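PDB 3GK5: rhodanese domain-containing protein from Thermoplasma volcanium GSS1, which is of unknown function but carries a rhodanese-like domain, which in active relatives transfers sulfur from a donor to an acceptor through a cysteine. Local coordinates for residues E47-L52 against L78-V83; Y58-A63 against A69-F74; A9-Y12 against A17-V20. All coordinates share one frame; numbering follows the deposited sequence.

Interaction 1. Residues E47-L52 against L78-V83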
ATOM      1  N   GLU A  47       6.435  -5.074 -13.991  1.00 34.60           N
ATOM      2  CA  GLU A  47       6.529  -6.454 -14.456  1.00 34.05           C
ATOM      3  C   GLU A  47       5.761  -7.475 -13.634  1.00 37.18           C
ATOM      4  O   GLU A  47       5.449  -8.559 -14.125  1.00 40.22           O
ATOM      5  CB  GLU A  47       7.991  -6.916 -14.516  1.00 43.51           C
ATOM      6  CG  GLU A  47       8.896  -6.163 -15.482  1.00 45.76           C
ATOM      7  CD  GLU A  47       9.573  -4.962 -14.846  1.00 50.64           C
ATOM      8  OE1 GLU A  47      10.181  -5.116 -13.760  1.00 44.99           O
ATOM      9  OE2 GLU A  47       9.508  -3.863 -15.438  1.00 59.29           O
ATOM     10  N   LYS A  48       5.458  -7.153 -12.384  1.00 39.90           N
ATOM     11  CA  LYS A  48       4.766  -8.125 -11.550  1.00 39.07           C
ATOM     12  C   LYS A  48       3.436  -7.690 -10.956  1.00 32.76           C
ATOM     13  O   LYS A  48       3.039  -8.172  -9.899  1.00 35.89           O
ATOM     14  CB  LYS A  48       5.716  -8.589 -10.444  1.00 44.80           C
ATOM     15  CG  LYS A  48       7.068  -9.041 -10.994  1.00 49.91           C
ATOM     16  CD  LYS A  48       7.755 -10.055 -10.091  1.00 58.93           C
ATOM     17  CE  LYS A  48       8.070  -9.486  -8.720  1.00 64.68           C
ATOM     18  NZ  LYS A  48       8.776 -10.496  -7.873  1.00 64.15           N
ATOM     19  N   TRP A  49       2.740  -6.793 -11.641  1.00 25.26           N
ATOM     20  CA  TRP A  49       1.452  -6.327 -11.150  1.00 27.72           C
ATOM     21  C   TRP A  49       0.360  -7.319 -11.545  1.00 34.05           C
ATOM     22  O   TRP A  49      -0.774  -7.240 -11.069  1.00 34.83           O
ATOM     23  CB  TRP A  49       1.118  -4.963 -11.744  1.00 19.87           C
ATOM     24  CG  TRP A  49       0.810  -5.020 -13.200  1.00 25.62           C
ATOM     25  CD1 TRP A  49       1.696  -4.913 -14.234  1.00 30.52           C
ATOM     26  CD2 TRP A  49      -0.473  -5.230 -13.792  1.00 30.30           C
ATOM     27  NE1 TRP A  49       1.043  -5.039 -15.433  1.00 33.05           N
ATOM     28  CE2 TRP A  49      -0.292  -5.233 -15.193  1.00 31.70           C
ATOM     29  CE3 TRP A  49      -1.763  -5.413 -13.275  1.00 27.26           C
ATOM     30  CZ2 TRP A  49      -1.353  -5.417 -16.088  1.00 36.82           C
ATOM     31  CZ3 TRP A  49      -2.820  -5.597 -14.164  1.00 35.83           C
ATOM     32  CH2 TRP A  49      -2.608  -5.595 -15.556  1.00 32.81           C
ATOM     33  N   LYS A  50       0.715  -8.244 -12.431  1.00 35.80           N
ATOM     34  CA  LYS A  50      -0.212  -9.247 -12.923  1.00 36.47           C
ATOM     35  C   LYS A  50      -0.569 -10.215 -11.812  1.00 32.41           C
ATOM     36  O   LYS A  50      -1.593 -10.898 -11.861  1.00 33.37           O
ATOM     37  CB  LYS A  50       0.418  -9.987 -14.110  1.00 42.81           C
ATOM     38  CG  LYS A  50       1.072  -9.040 -15.130  1.00 44.06           C
ATOM     39  CD  LYS A  50       1.455  -9.712 -16.454  1.00 40.45           C
ATOM     40  CE  LYS A  50       2.395 -10.899 -16.280  1.00 39.58           C
ATOM     41  NZ  LYS A  50       1.700 -12.137 -15.808  1.00 39.48           N
ATOM     42  N   ILE A  51       0.277 -10.249 -10.793  1.00 32.95           N
ATOM     43  CA  ILE A  51       0.077 -11.132  -9.656  1.00 37.49           C
ATOM     44  C   ILE A  51      -1.045 -10.623  -8.760  1.00 34.05           C
ATOM     45  O   ILE A  51      -1.484 -11.318  -7.851  1.00 41.18           O
ATOM     46  CB  ILE A  51       1.365 -11.236  -8.839  1.00 48.57           C
ATOM     47  CG1 ILE A  51       2.554 -11.397  -9.797  1.00 59.99           C
ATOM     48  CG2 ILE A  51       1.282 -12.416  -7.887  1.00 46.63           C
ATOM     49  CD1 ILE A  51       3.910 -11.339  -9.122  1.00 74.74           C
ATOM     50  N   LEU A  52      -1.511  -9.410  -9.031  1.00 30.93           N
ATOM     51  CA  LEU A  52      -2.576  -8.800  -8.248  1.00 29.25           C
ATOM     52  C   LEU A  52      -3.966  -9.323  -8.605  1.00 33.76           C
ATOM     53  O   LEU A  52      -4.291  -9.491  -9.781  1.00 44.94           O
ATOM     54  CB  LEU A  52      -2.532  -7.282  -8.428  1.00 20.73           C
ATOM     55  CG  LEU A  52      -1.611  -6.484  -7.504  1.00 18.70           C
ATOM     56  CD1 LEU A  52      -0.463  -7.333  -7.004  1.00 33.08           C
ATOM     57  CD2 LEU A  52      -1.103  -5.264  -8.246  1.00 19.54           C
ATOM     58  N   LEU A  78      -5.638   0.177 -15.221  1.00 39.37           N
ATOM     59  CA  LEU A  78      -5.630  -1.226 -15.615  1.00 34.19           C
ATOM     60  C   LEU A  78      -6.847  -1.944 -15.041  1.00 36.69           C
ATOM     61  O   LEU A  78      -6.904  -3.177 -15.020  1.00 36.87           O
ATOM     62  CB  LEU A  78      -4.349  -1.913 -15.138  1.00 35.26           C
ATOM     63  CG  LEU A  78      -3.035  -1.352 -15.689  1.00 35.77           C
ATOM     64  CD1 LEU A  78      -1.874  -1.932 -14.918  1.00 34.46           C
ATOM     65  CD2 LEU A  78      -2.918  -1.663 -17.177  1.00 34.91           C
ATOM     66  N   GLY A  79      -7.808  -1.162 -14.559  1.00 29.41           N
ATOM     67  CA  GLY A  79      -9.029  -1.731 -14.012  1.00 33.96           C
ATOM     68  C   GLY A  79      -8.929  -2.390 -12.650  1.00 33.85           C
ATOM     69  O   GLY A  79      -9.712  -3.285 -12.329  1.00 30.12           O
ATOM     70  N   LEU A  80      -7.969  -1.954 -11.842  1.00 33.40           N
ATOM     71  CA  LEU A  80      -7.809  -2.520 -10.513  1.00 26.83           C
ATOM     72  C   LEU A  80      -8.426  -1.627  -9.460  1.00 27.23           C
ATOM     73  O   LEU A  80      -8.356  -0.399  -9.530  1.00 16.16           O
ATOM     74  CB  LEU A  80      -6.334  -2.752 -10.182  1.00 20.43           C
ATOM     75  CG  LEU A  80      -5.687  -4.016 -10.745  1.00 22.53           C
ATOM     76  CD1 LEU A  80      -4.198  -3.971 -10.474  1.00 25.08           C
ATOM     77  CD2 LEU A  80      -6.306  -5.256 -10.108  1.00 25.27           C
ATOM     78  N   ASN A  81      -9.048  -2.264  -8.483  1.00 28.91           N
ATOM     79  CA  ASN A  81      -9.678  -1.548  -7.395  1.00 31.55           C
ATOM     80  C   ASN A  81      -8.616  -1.278  -6.323  1.00 33.71           C
ATOM     81  O   ASN A  81      -8.459  -2.063  -5.383  1.00 31.29           O
ATOM     82  CB  ASN A  81     -10.818  -2.396  -6.842  1.00 30.19           C
ATOM     83  CG  ASN A  81     -11.562  -1.712  -5.736  1.00 40.29           C
ATOM     84  OD1 ASN A  81     -11.547  -0.485  -5.633  1.00 44.87           O
ATOM     85  ND2 ASN A  81     -12.237  -2.497  -4.902  1.00 44.18           N
ATOM     86  N   ILE A  82      -7.875  -0.180  -6.494  1.00 31.01           N
ATOM     87  CA  ILE A  82      -6.826   0.211  -5.553  1.00 24.20           C
ATOM     88  C   ILE A  82      -7.005   1.651  -5.102  1.00 23.62           C
ATOM     89  O   ILE A  82      -7.609   2.458  -5.800  1.00 34.28           O
ATOM     90  CB  ILE A  82      -5.394   0.083  -6.157  1.00 19.39           C
ATOM     91  CG1 ILE A  82      -5.029   1.340  -6.951  1.00 19.91           C
ATOM     92  CG2 ILE A  82      -5.303  -1.154  -7.046  1.00 18.12           C
ATOM     93  CD1 ILE A  82      -5.870   1.586  -8.181  1.00 22.51           C
ATOM     94  N   VAL A  83      -6.469   1.964  -3.927  1.00 23.74           N
ATOM     95  CA  VAL A  83      -6.552   3.302  -3.360  1.00 15.21           C
ATOM     96  C   VAL A  83      -5.177   3.698  -2.832  1.00 16.97           C
ATOM     97  O   VAL A  83      -4.371   2.832  -2.514  1.00 25.55           O
ATOM     98  CB  VAL A  83      -7.543   3.328  -2.199  1.00 29.23           C
ATOM     99  CG1 VAL A  83      -8.946   3.004  -2.702  1.00 25.89           C
ATOM    100  CG2 VAL A  83      -7.108   2.317  -1.154  1.00 29.23           C
TER
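Trp49 and Leu78 meet as a methyl-on-ring contact, a compact example of how an aromatic plane can receive an aliphatic branch. Leu78 CD1 stands over the centre of the Trp49 six-membered ring, 3.5 Å from its centroid and only 4° off the ring normal, a CH-pi approach almost straight down onto the face. The methyl is nearly equidistant from the six ring atoms, with Leu78 CD1 at 3.7 Å from Trp49 CE2, while CB of the same leucine lies near CZ3 and CH2. Trp49 CG sits between its own backbone N and carbonyl carbon (chi1 70°), which swings the indole toward segment 78-83. Leu78 leads into Gly79, the C-prime residue of a Schellman motif that ends helix 66-76; Leu80 N bonds back to Leu75 O and Gly79 N to Ser76 O. This reversal carries the chain toward strand 82-85 and brings Leu80 up to the six-membered ring. There the fit is looser: Leu80 CD1 lies 4.0 Å from Trp49 CE3, approaching obliquely, and is likewise 4.0 Å from Leu52 CD2, whose side chain crosses it at about a right angle. Leu75 touches both Trp49 and Leu80 from the helix side. Leu78, though pressed on the ring, is an exposed residue at the surface; at the other indole face Lys50, also exposed, places CG 4.0 Å above the plane, displaced toward the rim.

Interaction 2. Residues Y58-A63 against A69-F74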
ATOM      1  N   TYR A  58      -7.289  -3.033  -2.987  1.00 19.27           N
ATOM      2  CA  TYR A  58      -5.945  -2.754  -2.505  1.00 22.53           C
ATOM      3  C   TYR A  58      -5.724  -1.354  -1.951  1.00 26.12           C
ATOM      4  O   TYR A  58      -6.302  -0.376  -2.429  1.00 33.43           O
ATOM      5  CB  TYR A  58      -4.922  -3.006  -3.617  1.00 17.57           C
ATOM      6  CG  TYR A  58      -4.801  -4.454  -4.041  1.00 23.89           C
ATOM      7  CD1 TYR A  58      -5.461  -4.935  -5.179  1.00 20.83           C
ATOM      8  CD2 TYR A  58      -4.008  -5.342  -3.316  1.00 17.46           C
ATOM      9  CE1 TYR A  58      -5.324  -6.264  -5.581  1.00 26.01           C
ATOM     10  CE2 TYR A  58      -3.864  -6.665  -3.708  1.00 21.96           C
ATOM     11  CZ  TYR A  58      -4.519  -7.121  -4.832  1.00 26.08           C
ATOM     12  OH  TYR A  58      -4.368  -8.434  -5.200  1.00 31.25           O
ATOM     13  N   ALA A  59      -4.874  -1.281  -0.935  1.00 18.26           N
ATOM     14  CA  ALA A  59      -4.500  -0.022  -0.307  1.00 22.13           C
ATOM     15  C   ALA A  59      -2.989   0.100  -0.537  1.00 17.87           C
ATOM     16  O   ALA A  59      -2.192  -0.599   0.097  1.00 24.12           O
ATOM     17  CB  ALA A  59      -4.828  -0.058   1.200  1.00 13.36           C
ATOM     18  N   VAL A  60      -2.599   0.977  -1.457  1.00 16.24           N
ATOM     19  CA  VAL A  60      -1.189   1.147  -1.795  1.00 10.62           C
ATOM     20  C   VAL A  60      -0.499   2.084  -0.840  1.00  9.92           C
ATOM     21  O   VAL A  60      -0.856   3.256  -0.724  1.00 20.70           O
ATOM     22  CB  VAL A  60      -1.006   1.698  -3.214  1.00 11.48           C
ATOM     23  CG1 VAL A  60       0.433   1.508  -3.649  1.00 13.54           C
ATOM     24  CG2 VAL A  60      -1.956   1.018  -4.157  1.00  5.41           C
ATOM     25  N   ILE A  61       0.507   1.561  -0.160  1.00 11.45           N
ATOM     26  CA  ILE A  61       1.213   2.360   0.805  1.00  9.12           C
ATOM     27  C   ILE A  61       2.642   2.614   0.403  1.00 11.38           C
ATOM     28  O   ILE A  61       3.269   1.827  -0.297  1.00 21.98           O
ATOM     29  CB  ILE A  61       1.183   1.701   2.176  1.00 10.00           C
ATOM     30  CG1 ILE A  61       1.563   2.730   3.250  1.00 10.57           C
ATOM     31  CG2 ILE A  61       2.111   0.512   2.181  1.00 13.64           C
ATOM     32  CD1 ILE A  61       0.833   2.517   4.583  1.00  9.47           C
ATOM     33  N   CYS A  62       3.158   3.726   0.880  1.00 14.71           N
ATOM     34  CA  CYS A  62       4.505   4.133   0.562  1.00 25.52           C
ATOM     35  C   CYS A  62       5.189   4.638   1.838  1.00 21.13           C
ATOM     36  O   CYS A  62       4.601   4.583   2.912  1.00 28.03           O
ATOM     37  CB  CYS A  62       4.392   5.228  -0.483  1.00 25.21           C
ATOM     38  SG  CYS A  62       5.898   5.870  -0.987  1.00 36.55           S
ATOM     39  N   ALA A  63       6.420   5.120   1.749  1.00 23.11           N
ATOM     40  CA  ALA A  63       7.068   5.628   2.958  1.00 29.05           C
ATOM     41  C   ALA A  63       6.390   6.934   3.346  1.00 24.75           C
ATOM     42  O   ALA A  63       6.060   7.150   4.513  1.00 22.97           O
ATOM     43  CB  ALA A  63       8.571   5.861   2.733  1.00 23.63           C
ATOM     44  N   ALA A  69       1.448   7.132  -4.854  1.00 25.44           N
ATOM     45  CA  ALA A  69       0.630   7.930  -5.765  1.00 21.02           C
ATOM     46  C   ALA A  69       0.843   7.528  -7.210  1.00 21.99           C
ATOM     47  O   ALA A  69      -0.118   7.368  -7.966  1.00 27.56           O
ATOM     48  CB  ALA A  69       0.944   9.408  -5.596  1.00 27.40           C
ATOM     49  N   ALA A  70       2.105   7.363  -7.590  1.00 19.97           N
ATOM     50  CA  ALA A  70       2.438   6.986  -8.957  1.00 18.81           C
ATOM     51  C   ALA A  70       1.969   5.570  -9.296  1.00 22.34           C
ATOM     52  O   ALA A  70       1.591   5.286 -10.434  1.00 22.05           O
ATOM     53  CB  ALA A  70       3.927   7.118  -9.177  1.00 23.00           C
ATOM     54  N   ALA A  71       1.970   4.690  -8.302  1.00 20.20           N
ATOM     55  CA  ALA A  71       1.527   3.316  -8.507  1.00 22.78           C
ATOM     56  C   ALA A  71       0.010   3.270  -8.714  1.00 22.19           C
ATOM     57  O   ALA A  71      -0.496   2.500  -9.526  1.00 18.81           O
ATOM     58  CB  ALA A  71       1.911   2.452  -7.306  1.00 12.74           C
ATOM     59  N   VAL A  72      -0.715   4.094  -7.974  1.00 20.51           N
ATOM     60  CA  VAL A  72      -2.155   4.109  -8.097  1.00 15.11           C
ATOM     61  C   VAL A  72      -2.623   4.529  -9.482  1.00 19.00           C
ATOM     62  O   VAL A  72      -3.502   3.899 -10.055  1.00 19.28           O
ATOM     63  CB  VAL A  72      -2.784   5.030  -7.060  1.00 13.78           C
ATOM     64  CG1 VAL A  72      -4.286   5.099  -7.286  1.00 25.10           C
ATOM     65  CG2 VAL A  72      -2.481   4.507  -5.663  1.00 11.47           C
ATOM     66  N   GLU A  73      -2.032   5.591 -10.019  1.00 28.45           N
ATOM     67  CA  GLU A  73      -2.402   6.092 -11.341  1.00 27.39           C
ATOM     68  C   GLU A  73      -2.160   5.023 -12.401  1.00 25.70           C
ATOM     69  O   GLU A  73      -2.845   4.975 -13.417  1.00 22.59           O
ATOM     70  CB  GLU A  73      -1.581   7.344 -11.674  1.00 32.75           C
ATOM     71  CG  GLU A  73      -2.372   8.650 -11.687  1.00 33.92           C
ATOM     72  CD  GLU A  73      -3.293   8.759 -12.892  1.00 41.81           C
ATOM     73  OE1 GLU A  73      -4.308   8.036 -12.944  1.00 51.43           O
ATOM     74  OE2 GLU A  73      -2.998   9.561 -13.800  1.00 46.31           O
ATOM     75  N   PHE A  74      -1.179   4.167 -12.148  1.00 28.34           N
ATOM     76  CA  PHE A  74      -0.829   3.100 -13.068  1.00 22.67           C
ATOM     77  C   PHE A  74      -1.820   1.941 -12.992  1.00 23.00           C
ATOM     78  O   PHE A  74      -2.373   1.519 -14.005  1.00 27.70           O
ATOM     79  CB  PHE A  74       0.585   2.608 -12.746  1.00 25.42           C
ATOM     80  CG  PHE A  74       1.051   1.472 -13.615  1.00 27.88           C
ATOM     81  CD1 PHE A  74       1.227   1.646 -14.984  1.00 26.92           C
ATOM     82  CD2 PHE A  74       1.322   0.222 -13.056  1.00 24.31           C
ATOM     83  CE1 PHE A  74       1.664   0.589 -15.788  1.00 30.40           C
ATOM     84  CE2 PHE A  74       1.757  -0.836 -13.845  1.00 27.08           C
ATOM     85  CZ  PHE A  74       1.930  -0.655 -15.217  1.00 22.12           C
TER
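Strand 58-61 and the helical segment 69-74 come closest at Val60 and Val72, whose CA atoms are 7.0 Å apart, and no hydrogen bond joins the two. What holds them is a small set of apolar groups, a clear case of an alanine and a valine of a helix settling against one strand residue. Val60 is the hub, its side chain setting out toward the helix and its two methyl branches divided between two helical residues. CG1, anti to the backbone N (chi1 -165°), reaches Ala71 CB at 4.1 Å. CG2, beside the backbone N, meets Val72 CG2 at 3.8 Å, and the same Val72 methyl lies 4.0 Å from Val60 CB; the two valine side chains lie alongside each other, pointing in opposite directions. Because Ala71 offers a single methyl, the helix can lie near the strand at this point. All three residues are buried, and together the segments hide 115 Å². Just beyond the strand comes Cys62, in contact with Arg67 and Ser68 at the start of the helix; the sequence from Cys62 to Arg67 is consistent with the active-site loop of rhodaneses. The strand and helix are the first two elements of a beta-alpha-beta crossover that ends in strand 82-85. That strand bonds in parallel to 58-61 and sends Ile82 and Asp84 against Val72, while Ala59 and Ile61 point to the opposite face of the sheet.

Interaction 3. Residues A9-Y12 against A17-V20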
ATOM      1  N   ALA A   9      -6.583   6.327   9.526  1.00 25.58           N
ATOM      2  CA  ALA A   9      -7.629   5.887  10.432  1.00 30.74           C
ATOM      3  C   ALA A   9      -8.658   5.071   9.674  1.00 27.94           C
ATOM      4  O   ALA A   9      -9.153   4.059  10.176  1.00 33.30           O
ATOM      5  CB  ALA A   9      -8.291   7.088  11.101  1.00 30.63           C
ATOM      6  N   ASP A  10      -8.977   5.516   8.463  1.00 26.21           N
ATOM      7  CA  ASP A  10      -9.946   4.821   7.619  1.00 26.07           C
ATOM      8  C   ASP A  10      -9.456   3.413   7.314  1.00 28.42           C
ATOM      9  O   ASP A  10     -10.177   2.434   7.526  1.00 24.24           O
ATOM     10  CB  ASP A  10     -10.144   5.581   6.304  1.00 36.54           C
ATOM     11  CG  ASP A  10     -10.956   6.848   6.472  1.00 49.22           C
ATOM     12  OD1 ASP A  10     -10.784   7.770   5.640  1.00 47.95           O
ATOM     13  OD2 ASP A  10     -11.775   6.917   7.420  1.00 55.53           O
ATOM     14  N   LEU A  11      -8.229   3.318   6.808  1.00 24.23           N
ATOM     15  CA  LEU A  11      -7.649   2.022   6.476  1.00 28.01           C
ATOM     16  C   LEU A  11      -7.684   1.065   7.661  1.00 24.70           C
ATOM     17  O   LEU A  11      -8.153  -0.061   7.534  1.00 26.26           O
ATOM     18  CB  LEU A  11      -6.201   2.179   5.991  1.00 22.21           C
ATOM     19  CG  LEU A  11      -5.415   0.889   5.700  1.00 13.27           C
ATOM     20  CD1 LEU A  11      -6.221  -0.048   4.815  1.00  5.80           C
ATOM     21  CD2 LEU A  11      -4.103   1.246   5.019  1.00 16.46           C
ATOM     22  N   TYR A  12      -7.189   1.517   8.807  1.00 22.06           N
ATOM     23  CA  TYR A  12      -7.152   0.684  10.001  1.00 22.16           C
ATOM     24  C   TYR A  12      -8.529   0.199  10.428  1.00 25.16           C
ATOM     25  O   TYR A  12      -8.688  -0.955  10.820  1.00 28.88           O
ATOM     26  CB  TYR A  12      -6.481   1.441  11.148  1.00 26.88           C
ATOM     27  CG  TYR A  12      -6.418   0.673  12.447  1.00 22.68           C
ATOM     28  CD1 TYR A  12      -7.323   0.936  13.481  1.00 25.31           C
ATOM     29  CD2 TYR A  12      -5.452  -0.317  12.649  1.00 26.21           C
ATOM     30  CE1 TYR A  12      -7.264   0.232  14.687  1.00 22.31           C
ATOM     31  CE2 TYR A  12      -5.387  -1.029  13.848  1.00 23.97           C
ATOM     32  CZ  TYR A  12      -6.294  -0.747  14.863  1.00 27.94           C
ATOM     33  OH  TYR A  12      -6.220  -1.442  16.050  1.00 27.64           O
ATOM     34  N   ALA A  17     -11.077  -5.181   5.108  1.00 15.25           N
ATOM     35  CA  ALA A  17     -11.661  -4.982   3.789  1.00 17.40           C
ATOM     36  C   ALA A  17     -10.592  -4.707   2.721  1.00 20.86           C
ATOM     37  O   ALA A  17     -10.860  -4.818   1.523  1.00 22.79           O
ATOM     38  CB  ALA A  17     -12.670  -3.844   3.827  1.00 19.70           C
ATOM     39  N   TYR A  18      -9.387  -4.349   3.153  1.00 19.62           N
ATOM     40  CA  TYR A  18      -8.309  -4.066   2.212  1.00 27.89           C
ATOM     41  C   TYR A  18      -7.185  -5.068   2.297  1.00 24.00           C
ATOM     42  O   TYR A  18      -7.094  -5.850   3.242  1.00 29.49           O
ATOM     43  CB  TYR A  18      -7.699  -2.680   2.449  1.00 18.36           C
ATOM     44  CG  TYR A  18      -8.635  -1.526   2.206  1.00 28.05           C
ATOM     45  CD1 TYR A  18      -9.560  -1.139   3.174  1.00 13.05           C
ATOM     46  CD2 TYR A  18      -8.590  -0.811   1.004  1.00 23.89           C
ATOM     47  CE1 TYR A  18     -10.418  -0.068   2.951  1.00 29.81           C
ATOM     48  CE2 TYR A  18      -9.441   0.261   0.768  1.00 25.46           C
ATOM     49  CZ  TYR A  18     -10.354   0.627   1.745  1.00 32.54           C
ATOM     50  OH  TYR A  18     -11.215   1.671   1.506  1.00 29.99           O
ATOM     51  N   THR A  19      -6.328  -5.011   1.286  1.00 22.72           N
ATOM     52  CA  THR A  19      -5.147  -5.848   1.178  1.00 21.84           C
ATOM     53  C   THR A  19      -4.038  -4.853   0.905  1.00 17.17           C
ATOM     54  O   THR A  19      -3.859  -4.420  -0.217  1.00 15.79           O
ATOM     55  CB  THR A  19      -5.234  -6.806  -0.009  1.00 29.93           C
ATOM     56  OG1 THR A  19      -6.281  -7.758   0.216  1.00 33.81           O
ATOM     57  CG2 THR A  19      -3.903  -7.531  -0.197  1.00 31.87           C
ATOM     58  N   VAL A  20      -3.309  -4.485   1.947  1.00 26.52           N
ATOM     59  CA  VAL A  20      -2.235  -3.512   1.831  1.00 23.68           C
ATOM     60  C   VAL A  20      -1.146  -3.919   0.846  1.00 26.59           C
ATOM     61  O   VAL A  20      -0.580  -5.007   0.963  1.00 27.76           O
ATOM     62  CB  VAL A  20      -1.577  -3.277   3.200  1.00 14.01           C
ATOM     63  CG1 VAL A  20      -0.516  -2.217   3.087  1.00 23.09           C
ATOM     64  CG2 VAL A  20      -2.629  -2.886   4.218  1.00 13.49           C
TER
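Helix 8-13 belongs to the crossover that links edge strand 5-6 to strand 19-22, and Leu11 is the residue by which it touches Tyr18 and Val20 of segment 17-20. Its CG lies anti to the backbone N (chi1 176°), an extended setting that carries the branched end nearer to segment 17-20 than its first bond would suggest. Leu11 CD1 reaches Tyr18 at the root of the ring, 3.8 Å from Tyr18 CB, and touches Tyr18 CG and Tyr18 CD1 as well, coming in obliquely to the ring. The other branch, Leu11 CD2, makes a looser contact with Val20 CG2 at 4.5 Å, so the two methyls of one leucine are shared between alternate residues of the incoming chain. In the parallel sheet of this rhodanese-like domain, the crossover passes over strands 82-85 and 58-61, and Leu11 accordingly touches Ile6, Val85 and Ala59 on this sheet face. Since the side chain of Ala59 points away from helix 66-76, helix 8-13 lies on the side opposite that helix. Tyr18, whose ring also rests near Ile6, Ala59 and Val83, satisfies its polar end away from Leu11: its OH is hydrogen-bonded to Lys57 NZ.

How the interactions relate
All three contacts reach the same parallel sheet within the rhodanese-like domain. Interaction 3 closes first along the chain; interaction 2 comes later, nested inside the loop closed by interaction 1. The centres of interactions 1 and 2 are about 10 Å apart and are tied through neighbouring strands 82-85 and 58-61, with probable hydrogen bonds from Val60 N to Val83 O (2.8 Å) and from Val83 N to Tyr58 O. Interaction 3 is centred about 13 Å from interaction 2 and about 17 Å from interaction 1. It packs on the other sheet face, where Ala59 CB meets Leu11 CD1. Strand 58-61 therefore serves both layers of this three-layered alpha/beta fold.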